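Protein YibA (Escherichia coli, PDB 1OYZ) is of unknown function, though oxidoreductase activity has been tentatively assigned to it, and folds as an all-helical chain containing HEAT repeats. Local coordinates at residues A[11-16]-A[36-41]; A[27-32]-A[56-61]; A[73-78]-A[93-98]; A[107-112]-A[145-150]. All coordinates share one frame; numbering follows the deposited sequence.

Contact 1 (A[11-16]-A[36-41]); sequences SKEYGL and NSLKRI
Leu38 meets Glu13 and Leu16 where the N-terminal helix 14-21 of this helical-repeat protein lies against the first turn of helix 37-50, in a contact at the protein surface. Its CD1 methyl touches the end of the Glu13 side chain, 3.4 Å from OE2, and the carboxylate carbon is little farther away. Glu13 suits this border: its methylenes extend from the backbone (chi2 -179°) and carry the carboxylate across the leucine, the two side chains running at a slant to one another. Leu16, three residues on, brings its CD1 to 4.4 Å from the carbonyl oxygen of Leu38, a loose apolar approach to an oxygen that accepts a hydrogen bond from Ser42 OG. An alanine in place of Glu13 removes CG and the carboxylate, which would probably leave the Leu38 methyl without its cover on that side. Behind these residues stand the helix starts. Asn36 occupies the N-cap position of helix 37-50, a place favoured by asparagine, and its backbone N gives a hydrogen bond to Asp34 OD1. Ser11, short and polar, caps the turn that positions Glu13: its OG accepts from Glu13 N at 3.2 Å, with a fairly straight N-H...O angle of 160°.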
# COMPACT_ATOMS: atom_id res chain seq x y z
N SER A 11 6.86 -11.16 -14.95
CA SER A 11 5.41 -10.91 -15.05
C SER A 11 4.78 -11.50 -16.30
O SER A 11 5.39 -11.55 -17.36
CB SER A 11 5.16 -9.40 -15.01
OG SER A 11 3.81 -9.12 -15.26
N LYS A 12 3.53 -11.94 -16.18
CA LYS A 12 2.84 -12.52 -17.32
C LYS A 12 2.51 -11.48 -18.39
O LYS A 12 2.29 -11.82 -19.55
CB LYS A 12 1.54 -13.21 -16.87
CG LYS A 12 1.70 -14.69 -16.54
CD LYS A 12 2.48 -14.94 -15.26
CE LYS A 12 2.46 -16.42 -14.89
NZ LYS A 12 1.06 -16.94 -14.75
N GLU A 13 2.50 -10.21 -18.01
CA GLU A 13 2.18 -9.16 -18.96
C GLU A 13 3.41 -8.62 -19.68
O GLU A 13 3.29 -7.94 -20.69
CB GLU A 13 1.50 -8.00 -18.25
CG GLU A 13 0.50 -8.44 -17.21
CD GLU A 13 -0.20 -7.28 -16.52
OE1 GLU A 13 -1.04 -7.56 -15.64
OE2 GLU A 13 0.08 -6.11 -16.86
N TYR A 14 4.59 -8.93 -19.15
CA TYR A 14 5.83 -8.43 -19.73
C TYR A 14 5.89 -8.61 -21.25
O TYR A 14 6.16 -7.66 -21.99
CB TYR A 14 7.04 -9.09 -19.07
CG TYR A 14 8.35 -8.40 -19.37
CD1 TYR A 14 8.56 -7.06 -19.03
CD2 TYR A 14 9.39 -9.09 -19.99
CE1 TYR A 14 9.78 -6.42 -19.30
CE2 TYR A 14 10.62 -8.47 -20.27
CZ TYR A 14 10.80 -7.13 -19.93
OH TYR A 14 12.00 -6.53 -20.23
N GLY A 15 5.62 -9.83 -21.71
CA GLY A 15 5.64 -10.10 -23.14
C GLY A 15 4.84 -9.10 -23.95
O GLY A 15 5.33 -8.52 -24.92
N LEU A 16 3.61 -8.86 -23.52
CA LEU A 16 2.72 -7.93 -24.18
C LEU A 16 3.23 -6.50 -24.06
O LEU A 16 3.08 -5.69 -24.96
CB LEU A 16 1.32 -8.06 -23.56
CG LEU A 16 0.11 -7.40 -24.23
CD1 LEU A 16 -0.13 -6.09 -23.58
CD2 LEU A 16 0.27 -7.25 -25.73
N ASN A 36 -10.19 -3.72 -24.46
CA ASN A 36 -9.56 -4.56 -23.46
C ASN A 36 -8.74 -3.72 -22.49
O ASN A 36 -7.93 -2.89 -22.89
CB ASN A 36 -8.65 -5.62 -24.08
CG ASN A 36 -8.06 -6.55 -23.04
OD1 ASN A 36 -8.73 -7.47 -22.56
ND2 ASN A 36 -6.81 -6.29 -22.64
N SER A 37 -8.97 -3.96 -21.21
CA SER A 37 -8.32 -3.23 -20.15
C SER A 37 -6.80 -3.34 -20.18
O SER A 37 -6.09 -2.34 -20.12
CB SER A 37 -8.84 -3.71 -18.80
OG SER A 37 -8.42 -2.81 -17.79
N LEU A 38 -6.32 -4.58 -20.25
CA LEU A 38 -4.89 -4.85 -20.27
C LEU A 38 -4.21 -4.16 -21.43
O LEU A 38 -3.06 -3.69 -21.32
CB LEU A 38 -4.65 -6.35 -20.36
CG LEU A 38 -3.19 -6.76 -20.23
CD1 LEU A 38 -2.58 -6.20 -18.95
CD2 LEU A 38 -3.13 -8.27 -20.23
N LYS A 39 -4.91 -4.11 -22.56
CA LYS A 39 -4.36 -3.44 -23.72
C LYS A 39 -4.19 -1.95 -23.44
O LYS A 39 -3.19 -1.34 -23.80
CB LYS A 39 -5.26 -3.64 -24.96
CG LYS A 39 -4.86 -4.83 -25.81
CD LYS A 39 -5.39 -4.70 -27.23
CE LYS A 39 -4.82 -5.80 -28.13
NZ LYS A 39 -5.33 -5.71 -29.55
N ARG A 40 -5.18 -1.35 -22.79
CA ARG A 40 -5.10 0.08 -22.48
C ARG A 40 -3.97 0.39 -21.50
O ARG A 40 -3.25 1.38 -21.63
CB ARG A 40 -6.43 0.54 -21.90
CG ARG A 40 -7.56 0.55 -22.92
CD ARG A 40 -8.81 1.24 -22.40
NE ARG A 40 -9.67 0.31 -21.68
CZ ARG A 40 -9.59 0.06 -20.39
NH1 ARG A 40 -8.69 0.69 -19.64
NH2 ARG A 40 -10.39 -0.85 -19.85
N ILE A 41 -3.82 -0.45 -20.51
CA ILE A 41 -2.81 -0.26 -19.49
C ILE A 41 -1.38 -0.42 -20.04
O ILE A 41 -0.48 0.40 -19.74
CB ILE A 41 -3.05 -1.25 -18.37
CG1 ILE A 41 -4.33 -0.84 -17.64
CG2 ILE A 41 -1.79 -1.39 -17.50
CD1 ILE A 41 -4.88 -1.90 -16.69

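Contact 2 (A[27-32]-A[56-61]); sequences ELFRLL and VRLAIE
Leu58 of helix 53-63 projects toward helix 25-31 and meets Phe29 and Leu32, three apolar side chains that carry the whole contact, an example of apolar packing between helices of the HEAT-like stack. Leu58 contributes most of the surface buried here. Its CG sits 4.4 Å from Phe29 CD1, approaching the ring obliquely, while its CD1 meets the CD1 of Leu32 end to end at 4.0 Å. One branched leucine therefore serves two partners: the branch point lies by the ring and one methyl reaches on to the other leucine. The first torsion of Leu58 makes this possible, since with CG anti to the backbone N (chi1 -170°) the isobutyl group leans out across the gap between the helices. The CA atoms of Phe29 and Leu58 are 8.2 Å apart, and Phe29 is long enough to bridge this separation, meeting the leucine at CD1. Leu32, three residues later and so about one turn on, comes from the same side of its segment, and its long side chain spans what a smaller residue could not. On the outer side of helix 53-63, Arg57 NH2 and Glu61 OE1 form a salt bridge of 3.3 Å, four residues apart along the helix and clear of the apolar meeting. The surrounding helices complete the packing: Phe29 also touches Leu47 of helix 37-50 and Ala55 of helix 53-63, Leu32 rests on Ser43 and Phe62, and Ala59 and Ile60 turn to Leu78 of helix 68-80.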
# COMPACT_ATOMS: atom_id res chain seq x y z
N GLU A 27 0.05 5.00 -32.59
CA GLU A 27 -0.57 3.70 -32.40
C GLU A 27 -0.90 3.45 -30.94
O GLU A 27 -1.94 2.87 -30.63
CB GLU A 27 0.34 2.61 -32.95
CG GLU A 27 0.61 2.84 -34.42
CD GLU A 27 1.75 2.04 -34.99
OE1 GLU A 27 2.76 1.83 -34.28
OE2 GLU A 27 1.65 1.66 -36.17
N LEU A 28 -0.02 3.89 -30.04
CA LEU A 28 -0.25 3.70 -28.62
C LEU A 28 -1.45 4.53 -28.19
O LEU A 28 -2.34 4.03 -27.48
CB LEU A 28 0.99 4.12 -27.84
CG LEU A 28 2.23 3.28 -28.12
CD1 LEU A 28 3.39 3.84 -27.34
CD2 LEU A 28 1.98 1.83 -27.75
N PHE A 29 -1.50 5.77 -28.66
CA PHE A 29 -2.61 6.65 -28.35
C PHE A 29 -3.93 5.99 -28.72
O PHE A 29 -4.89 6.02 -27.96
CB PHE A 29 -2.48 7.97 -29.11
CG PHE A 29 -1.27 8.77 -28.73
CD1 PHE A 29 -0.79 8.77 -27.42
CD2 PHE A 29 -0.64 9.57 -29.67
CE1 PHE A 29 0.30 9.56 -27.05
CE2 PHE A 29 0.46 10.37 -29.31
CZ PHE A 29 0.93 10.36 -28.00
N ARG A 30 -3.98 5.38 -29.89
CA ARG A 30 -5.21 4.74 -30.29
C ARG A 30 -5.55 3.58 -29.34
O ARG A 30 -6.70 3.42 -28.93
CB ARG A 30 -5.09 4.27 -31.74
CG ARG A 30 -6.27 3.49 -32.26
CD ARG A 30 -5.78 2.19 -32.88
NE ARG A 30 -4.85 2.41 -33.99
CZ ARG A 30 -4.20 1.44 -34.64
NH1 ARG A 30 -4.38 0.17 -34.29
NH2 ARG A 30 -3.39 1.74 -35.65
N LEU A 31 -4.53 2.80 -28.97
CA LEU A 31 -4.73 1.67 -28.07
C LEU A 31 -5.31 2.08 -26.72
O LEU A 31 -5.89 1.25 -26.01
CB LEU A 31 -3.41 0.91 -27.89
CG LEU A 31 -3.21 -0.37 -28.72
CD1 LEU A 31 -3.93 -0.26 -30.05
CD2 LEU A 31 -1.71 -0.61 -28.94
N LEU A 32 -5.16 3.35 -26.35
CA LEU A 32 -5.71 3.79 -25.08
C LEU A 32 -7.22 3.63 -25.08
O LEU A 32 -7.83 3.54 -24.03
CB LEU A 32 -5.35 5.25 -24.79
CG LEU A 32 -3.85 5.53 -24.72
CD1 LEU A 32 -3.65 7.01 -24.52
CD2 LEU A 32 -3.21 4.70 -23.59
N VAL A 56 2.13 13.77 -22.90
CA VAL A 56 1.67 14.54 -21.74
C VAL A 56 0.38 15.31 -22.07
O VAL A 56 -0.63 15.23 -21.34
CB VAL A 56 2.74 15.54 -21.29
CG1 VAL A 56 2.20 16.40 -20.13
CG2 VAL A 56 4.01 14.79 -20.88
N ARG A 57 0.40 16.06 -23.18
CA ARG A 57 -0.77 16.85 -23.57
C ARG A 57 -2.02 16.00 -23.75
O ARG A 57 -3.08 16.32 -23.24
CB ARG A 57 -0.50 17.65 -24.85
CG ARG A 57 0.39 18.86 -24.63
CD ARG A 57 0.59 19.71 -25.90
NE ARG A 57 -0.67 20.27 -26.42
CZ ARG A 57 -1.55 19.62 -27.18
NH1 ARG A 57 -1.34 18.35 -27.54
NH2 ARG A 57 -2.68 20.23 -27.57
N LEU A 58 -1.89 14.91 -24.48
CA LEU A 58 -3.00 14.03 -24.71
C LEU A 58 -3.54 13.50 -23.37
O LEU A 58 -4.75 13.38 -23.19
CB LEU A 58 -2.54 12.89 -25.61
CG LEU A 58 -3.56 11.92 -26.22
CD1 LEU A 58 -4.06 10.95 -25.15
CD2 LEU A 58 -4.71 12.73 -26.86
N ALA A 59 -2.64 13.19 -22.44
CA ALA A 59 -3.07 12.67 -21.14
C ALA A 59 -3.90 13.73 -20.39
O ALA A 59 -4.95 13.42 -19.80
CB ALA A 59 -1.84 12.27 -20.30
N ILE A 60 -3.42 14.96 -20.43
CA ILE A 60 -4.11 16.09 -19.82
C ILE A 60 -5.49 16.22 -20.47
O ILE A 60 -6.50 16.20 -19.77
CB ILE A 60 -3.29 17.37 -20.00
CG1 ILE A 60 -2.09 17.32 -19.05
CG2 ILE A 60 -4.19 18.63 -19.77
CD1 ILE A 60 -1.00 18.35 -19.36
N GLU A 61 -5.55 16.30 -21.79
CA GLU A 61 -6.86 16.41 -22.42
C GLU A 61 -7.77 15.26 -21.99
O GLU A 61 -8.95 15.49 -21.65
CB GLU A 61 -6.75 16.41 -23.94
CG GLU A 61 -5.92 17.53 -24.48
CD GLU A 61 -5.84 17.48 -25.98
OE1 GLU A 61 -5.09 18.30 -26.55
OE2 GLU A 61 -6.53 16.63 -26.59

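Contact 3 (A[73-78]-A[93-98]); sequences IGAFIL and NILNNM
Two helices of the superhelical stack, 68-80 and 88-101, pack here through a wholly buried apolar contact centred on Leu95. Its CD1 methyl lies 4.1 Å from both CA and CB of Ala75 and 4.0 Å from Leu78 CB, so that one branch fills the groove between two residues of the facing helix, three positions apart. Leu78 crosses Leu95 at a slant, and its own CD2 closes on the same methyl at 4.1 Å. Alanine suits the nearest point: with only a methyl group, it lets the CA atoms of Ala75 and Leu95 come within 6.5 Å. The segment axes run 10.6 Å apart at closest approach, with 133° between their directions. This oblique, broadly antiparallel packing of consecutive helices, the chain turning back on itself after a connecting loop, is the general pattern of HEAT-like repeats. Met98, a selenomethionine, reaches the Ala75 methyl from another direction, roughly at right angles to Leu95. A bend at its third torsion (chi3 78°) turns the end of the chain and sets CE 4.0 Å from Ala75 CB. The long, pliable side chain also reaches Cys63 of helix 53-63 and Val107 of helix 105-121. Leu95 in turn touches Ser114 and Thr115 of that last helix, while the carbonyl oxygen of Ala75 accepts from Ser114 OG.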
# COMPACT_ATOMS: atom_id res chain seq x y z
N ILE A 73 -7.29 6.63 -17.43
CA ILE A 73 -6.08 6.39 -18.18
C ILE A 73 -5.15 7.63 -18.27
O ILE A 73 -3.92 7.52 -18.22
CB ILE A 73 -6.43 5.91 -19.60
CG1 ILE A 73 -6.11 4.42 -19.74
CG2 ILE A 73 -5.72 6.74 -20.64
CD1 ILE A 73 -4.67 4.03 -19.42
N GLY A 74 -5.75 8.80 -18.43
CA GLY A 74 -4.95 10.01 -18.49
C GLY A 74 -4.26 10.31 -17.16
O GLY A 74 -3.08 10.67 -17.13
N ALA A 75 -5.01 10.17 -16.08
CA ALA A 75 -4.49 10.41 -14.74
C ALA A 75 -3.44 9.35 -14.42
O ALA A 75 -2.44 9.65 -13.77
CB ALA A 75 -5.62 10.37 -13.73
N PHE A 76 -3.65 8.13 -14.88
CA PHE A 76 -2.67 7.05 -14.64
C PHE A 76 -1.35 7.43 -15.32
O PHE A 76 -0.28 7.43 -14.70
CB PHE A 76 -3.20 5.72 -15.21
CG PHE A 76 -2.20 4.58 -15.14
CD1 PHE A 76 -1.74 4.11 -13.91
CD2 PHE A 76 -1.78 3.94 -16.31
CE1 PHE A 76 -0.87 3.01 -13.84
CE2 PHE A 76 -0.91 2.83 -16.26
CZ PHE A 76 -0.45 2.36 -15.02
N ILE A 77 -1.42 7.75 -16.60
CA ILE A 77 -0.23 8.12 -17.34
C ILE A 77 0.51 9.25 -16.64
O ILE A 77 1.72 9.18 -16.43
CB ILE A 77 -0.59 8.54 -18.79
CG1 ILE A 77 -0.99 7.32 -19.60
CG2 ILE A 77 0.61 9.15 -19.50
CD1 ILE A 77 -1.49 7.64 -20.97
N LEU A 78 -0.26 10.26 -16.27
CA LEU A 78 0.27 11.45 -15.61
C LEU A 78 0.99 11.17 -14.28
O LEU A 78 1.81 11.97 -13.84
CB LEU A 78 -0.89 12.44 -15.41
CG LEU A 78 -0.96 13.73 -16.25
CD1 LEU A 78 -0.30 13.54 -17.59
CD2 LEU A 78 -2.40 14.19 -16.40
N ASN A 93 -1.79 19.75 -9.83
CA ASN A 93 -3.08 20.36 -9.55
C ASN A 93 -4.19 19.66 -10.27
O ASN A 93 -5.28 19.47 -9.72
CB ASN A 93 -3.03 21.84 -9.88
CG ASN A 93 -2.14 22.59 -8.91
OD1 ASN A 93 -1.57 23.62 -9.23
ND2 ASN A 93 -2.02 22.05 -7.69
N ILE A 94 -3.93 19.26 -11.51
CA ILE A 94 -4.95 18.53 -12.23
C ILE A 94 -5.29 17.23 -11.50
O ILE A 94 -6.45 16.92 -11.34
CB ILE A 94 -4.50 18.23 -13.65
CG1 ILE A 94 -4.48 19.55 -14.46
CG2 ILE A 94 -5.44 17.20 -14.29
CD1 ILE A 94 -3.86 19.45 -15.82
N LEU A 95 -4.29 16.49 -11.04
CA LEU A 95 -4.54 15.22 -10.36
C LEU A 95 -5.23 15.40 -9.01
O LEU A 95 -6.14 14.66 -8.64
CB LEU A 95 -3.23 14.46 -10.15
CG LEU A 95 -2.61 13.52 -11.19
CD1 LEU A 95 -3.33 13.59 -12.48
CD2 LEU A 95 -1.11 13.81 -11.36
N ASN A 96 -4.74 16.36 -8.26
CA ASN A 96 -5.26 16.69 -6.94
C ASN A 96 -6.76 17.00 -7.06
O ASN A 96 -7.60 16.50 -6.29
CB ASN A 96 -4.50 17.92 -6.41
CG ASN A 96 -5.05 18.43 -5.10
OD1 ASN A 96 -5.45 19.56 -5.03
ND2 ASN A 96 -5.04 17.60 -4.06
N ASN A 97 -7.10 17.80 -8.06
CA ASN A 97 -8.49 18.14 -8.26
C ASN A 97 -9.34 16.91 -8.59
O ASN A 97 -10.43 16.72 -8.03
CB ASN A 97 -8.64 19.19 -9.36
CG ASN A 97 -9.82 20.08 -9.12
OD1 ASN A 97 -9.70 21.15 -8.49
ND2 ASN A 97 -11.00 19.64 -9.58
N MSE A 98 -8.87 16.09 -9.52
CA MSE A 98 -9.63 14.88 -9.86
C MSE A 98 -9.78 13.96 -8.64
O MSE A 98 -10.84 13.39 -8.39
CB MSE A 98 -8.93 14.10 -10.98
CG MSE A 98 -8.75 14.91 -12.24
SE MSE A 98 -7.54 14.05 -13.55
CE MSE A 98 -8.83 12.75 -14.24

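Contact 4 (A[107-112]-A[145-150]); sequences VRATAI and RRATAF
Ala147 and Thr148 of helix 142-153 meet Ala109 and Ile112 of helix 105-121 in a parallel helix pair of the kind that joins neighbouring repeats in HEAT-like stacks; the segment axes run 8.5 Å apart and differ by only 3°. At the start of segment 145-150, Arg145 turns away from this interface and salt-bridges through NE to Asp170 OD2. Arg108 of helix 105-121 pairs likewise with Asp139, so each guanidinium reaches a residue farther along the chain. Ala147 follows as the closest point. Its methyl lies 3.5 Å from the carbonyl oxygen of Ala109 and 4.3 Å from that residue's CB, and the two CA atoms are just 5.5 Å apart. Small residues in both positions are what allow backbones to come this close. Ile112, one turn beyond Ala109, packs on Ala147 from a second direction: the two CB atoms stand 4.1 Å apart, and its CG2 covers the Ala147 carbonyl oxygen. Beta branching serves it well, since CG2 stays on the neighbouring backbone while CG1, set beside its own backbone N (chi1 -67°), carries CD1 toward Thr148. That threonine is the next residue to touch. Its hydroxyl is occupied within its own surroundings, bonding to Val144 O one turn back and to Thr136 OG1 of helix 126-136, and Ile112 CD1 packs against OG1 at 3.8 Å.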
# COMPACT_ATOMS: atom_id res chain seq x y z
N VAL A 107 -11.72 6.90 -11.15
CA VAL A 107 -10.83 8.01 -11.45
C VAL A 107 -10.20 8.60 -10.19
O VAL A 107 -8.98 8.81 -10.16
CB VAL A 107 -11.56 9.15 -12.23
CG1 VAL A 107 -10.63 10.33 -12.44
CG2 VAL A 107 -12.05 8.64 -13.58
N ARG A 108 -11.00 8.83 -9.15
CA ARG A 108 -10.49 9.42 -7.92
C ARG A 108 -9.36 8.58 -7.35
O ARG A 108 -8.31 9.13 -7.00
CB ARG A 108 -11.62 9.63 -6.89
CG ARG A 108 -12.66 10.69 -7.31
CD ARG A 108 -13.48 11.26 -6.11
NE ARG A 108 -14.18 10.23 -5.33
CZ ARG A 108 -15.25 9.56 -5.76
NH1 ARG A 108 -15.76 9.82 -6.96
NH2 ARG A 108 -15.81 8.62 -4.99
N ALA A 109 -9.57 7.27 -7.27
CA ALA A 109 -8.57 6.32 -6.75
C ALA A 109 -7.24 6.41 -7.55
O ALA A 109 -6.17 6.60 -6.95
CB ALA A 109 -9.13 4.88 -6.79
N THR A 110 -7.31 6.30 -8.87
CA THR A 110 -6.13 6.38 -9.72
C THR A 110 -5.41 7.72 -9.54
O THR A 110 -4.19 7.76 -9.36
CB THR A 110 -6.52 6.22 -11.23
OG1 THR A 110 -7.03 4.91 -11.43
CG2 THR A 110 -5.28 6.42 -12.18
N ALA A 111 -6.18 8.81 -9.53
CA ALA A 111 -5.59 10.13 -9.38
C ALA A 111 -4.83 10.26 -8.07
O ALA A 111 -3.72 10.80 -8.06
CB ALA A 111 -6.67 11.22 -9.49
N ILE A 112 -5.41 9.78 -6.97
CA ILE A 112 -4.73 9.83 -5.67
C ILE A 112 -3.42 9.00 -5.80
O ILE A 112 -2.37 9.44 -5.36
CB ILE A 112 -5.63 9.21 -4.53
CG1 ILE A 112 -6.88 10.07 -4.26
CG2 ILE A 112 -4.85 9.10 -3.23
CD1 ILE A 112 -7.94 9.33 -3.40
N ARG A 145 -10.43 5.16 -0.46
CA ARG A 145 -9.83 5.10 0.85
C ARG A 145 -8.54 4.26 0.78
O ARG A 145 -7.53 4.64 1.34
CB ARG A 145 -10.82 4.54 1.88
CG ARG A 145 -12.01 5.48 2.12
CD ARG A 145 -12.67 5.24 3.47
NE ARG A 145 -13.08 3.86 3.66
CZ ARG A 145 -14.02 3.25 2.95
NH1 ARG A 145 -14.65 3.89 1.98
NH2 ARG A 145 -14.35 1.99 3.24
N ARG A 146 -8.58 3.15 0.06
CA ARG A 146 -7.40 2.30 -0.10
C ARG A 146 -6.28 3.12 -0.73
O ARG A 146 -5.17 3.15 -0.22
CB ARG A 146 -7.70 1.10 -1.02
CG ARG A 146 -6.62 0.02 -1.05
CD ARG A 146 -6.97 -1.05 -2.07
NE ARG A 146 -8.42 -1.29 -2.10
CZ ARG A 146 -9.08 -1.79 -3.14
NH1 ARG A 146 -8.42 -2.13 -4.25
NH2 ARG A 146 -10.40 -1.95 -3.10
N ALA A 147 -6.57 3.79 -1.84
CA ALA A 147 -5.56 4.58 -2.51
C ALA A 147 -5.05 5.66 -1.56
O ALA A 147 -3.89 6.04 -1.61
CB ALA A 147 -6.12 5.18 -3.80
N THR A 148 -5.91 6.12 -0.65
CA THR A 148 -5.50 7.14 0.31
C THR A 148 -4.49 6.52 1.26
O THR A 148 -3.50 7.16 1.66
CB THR A 148 -6.71 7.69 1.14
OG1 THR A 148 -7.71 8.21 0.24
CG2 THR A 148 -6.26 8.82 2.07
N ALA A 149 -4.72 5.26 1.62
CA ALA A 149 -3.76 4.61 2.54
C ALA A 149 -2.37 4.61 1.90
O ALA A 149 -1.37 4.97 2.53
CB ALA A 149 -4.22 3.18 2.85
N PHE A 150 -2.31 4.22 0.63
CA PHE A 150 -1.05 4.20 -0.10
C PHE A 150 -0.39 5.57 -0.08
O PHE A 150 0.80 5.71 0.20
CB PHE A 150 -1.30 3.80 -1.55
CG PHE A 150 -0.09 3.94 -2.41
CD1 PHE A 150 1.09 3.26 -2.10
CD2 PHE A 150 -0.12 4.76 -3.53
CE1 PHE A 150 2.22 3.41 -2.88
CE2 PHE A 150 1.01 4.92 -4.31
CZ PHE A 150 2.18 4.24 -3.98

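From the N terminus, contact 1 closes the first loop by bringing helix 14-21 to helix 37-50. Contact 2 begins inside that loop and ends beyond it, joining helix 25-31 to helix 53-63; the two therefore cross, and Arg40 of one packs on the backbone of Leu31 and Leu32 of the other. Contact 3 comes next in series, with a short loop from helix 68-80 to helix 88-101. It adjoins contact 2 through Ala59 and Leu78, and contact 1 through Ile73 and Arg40. Contact 4, also in series, makes the longest closure, from helix 105-121 to helix 142-153, and meets contact 3 where Met98 packs on Val107. Together they tie the N-terminal helices into one continuous stack.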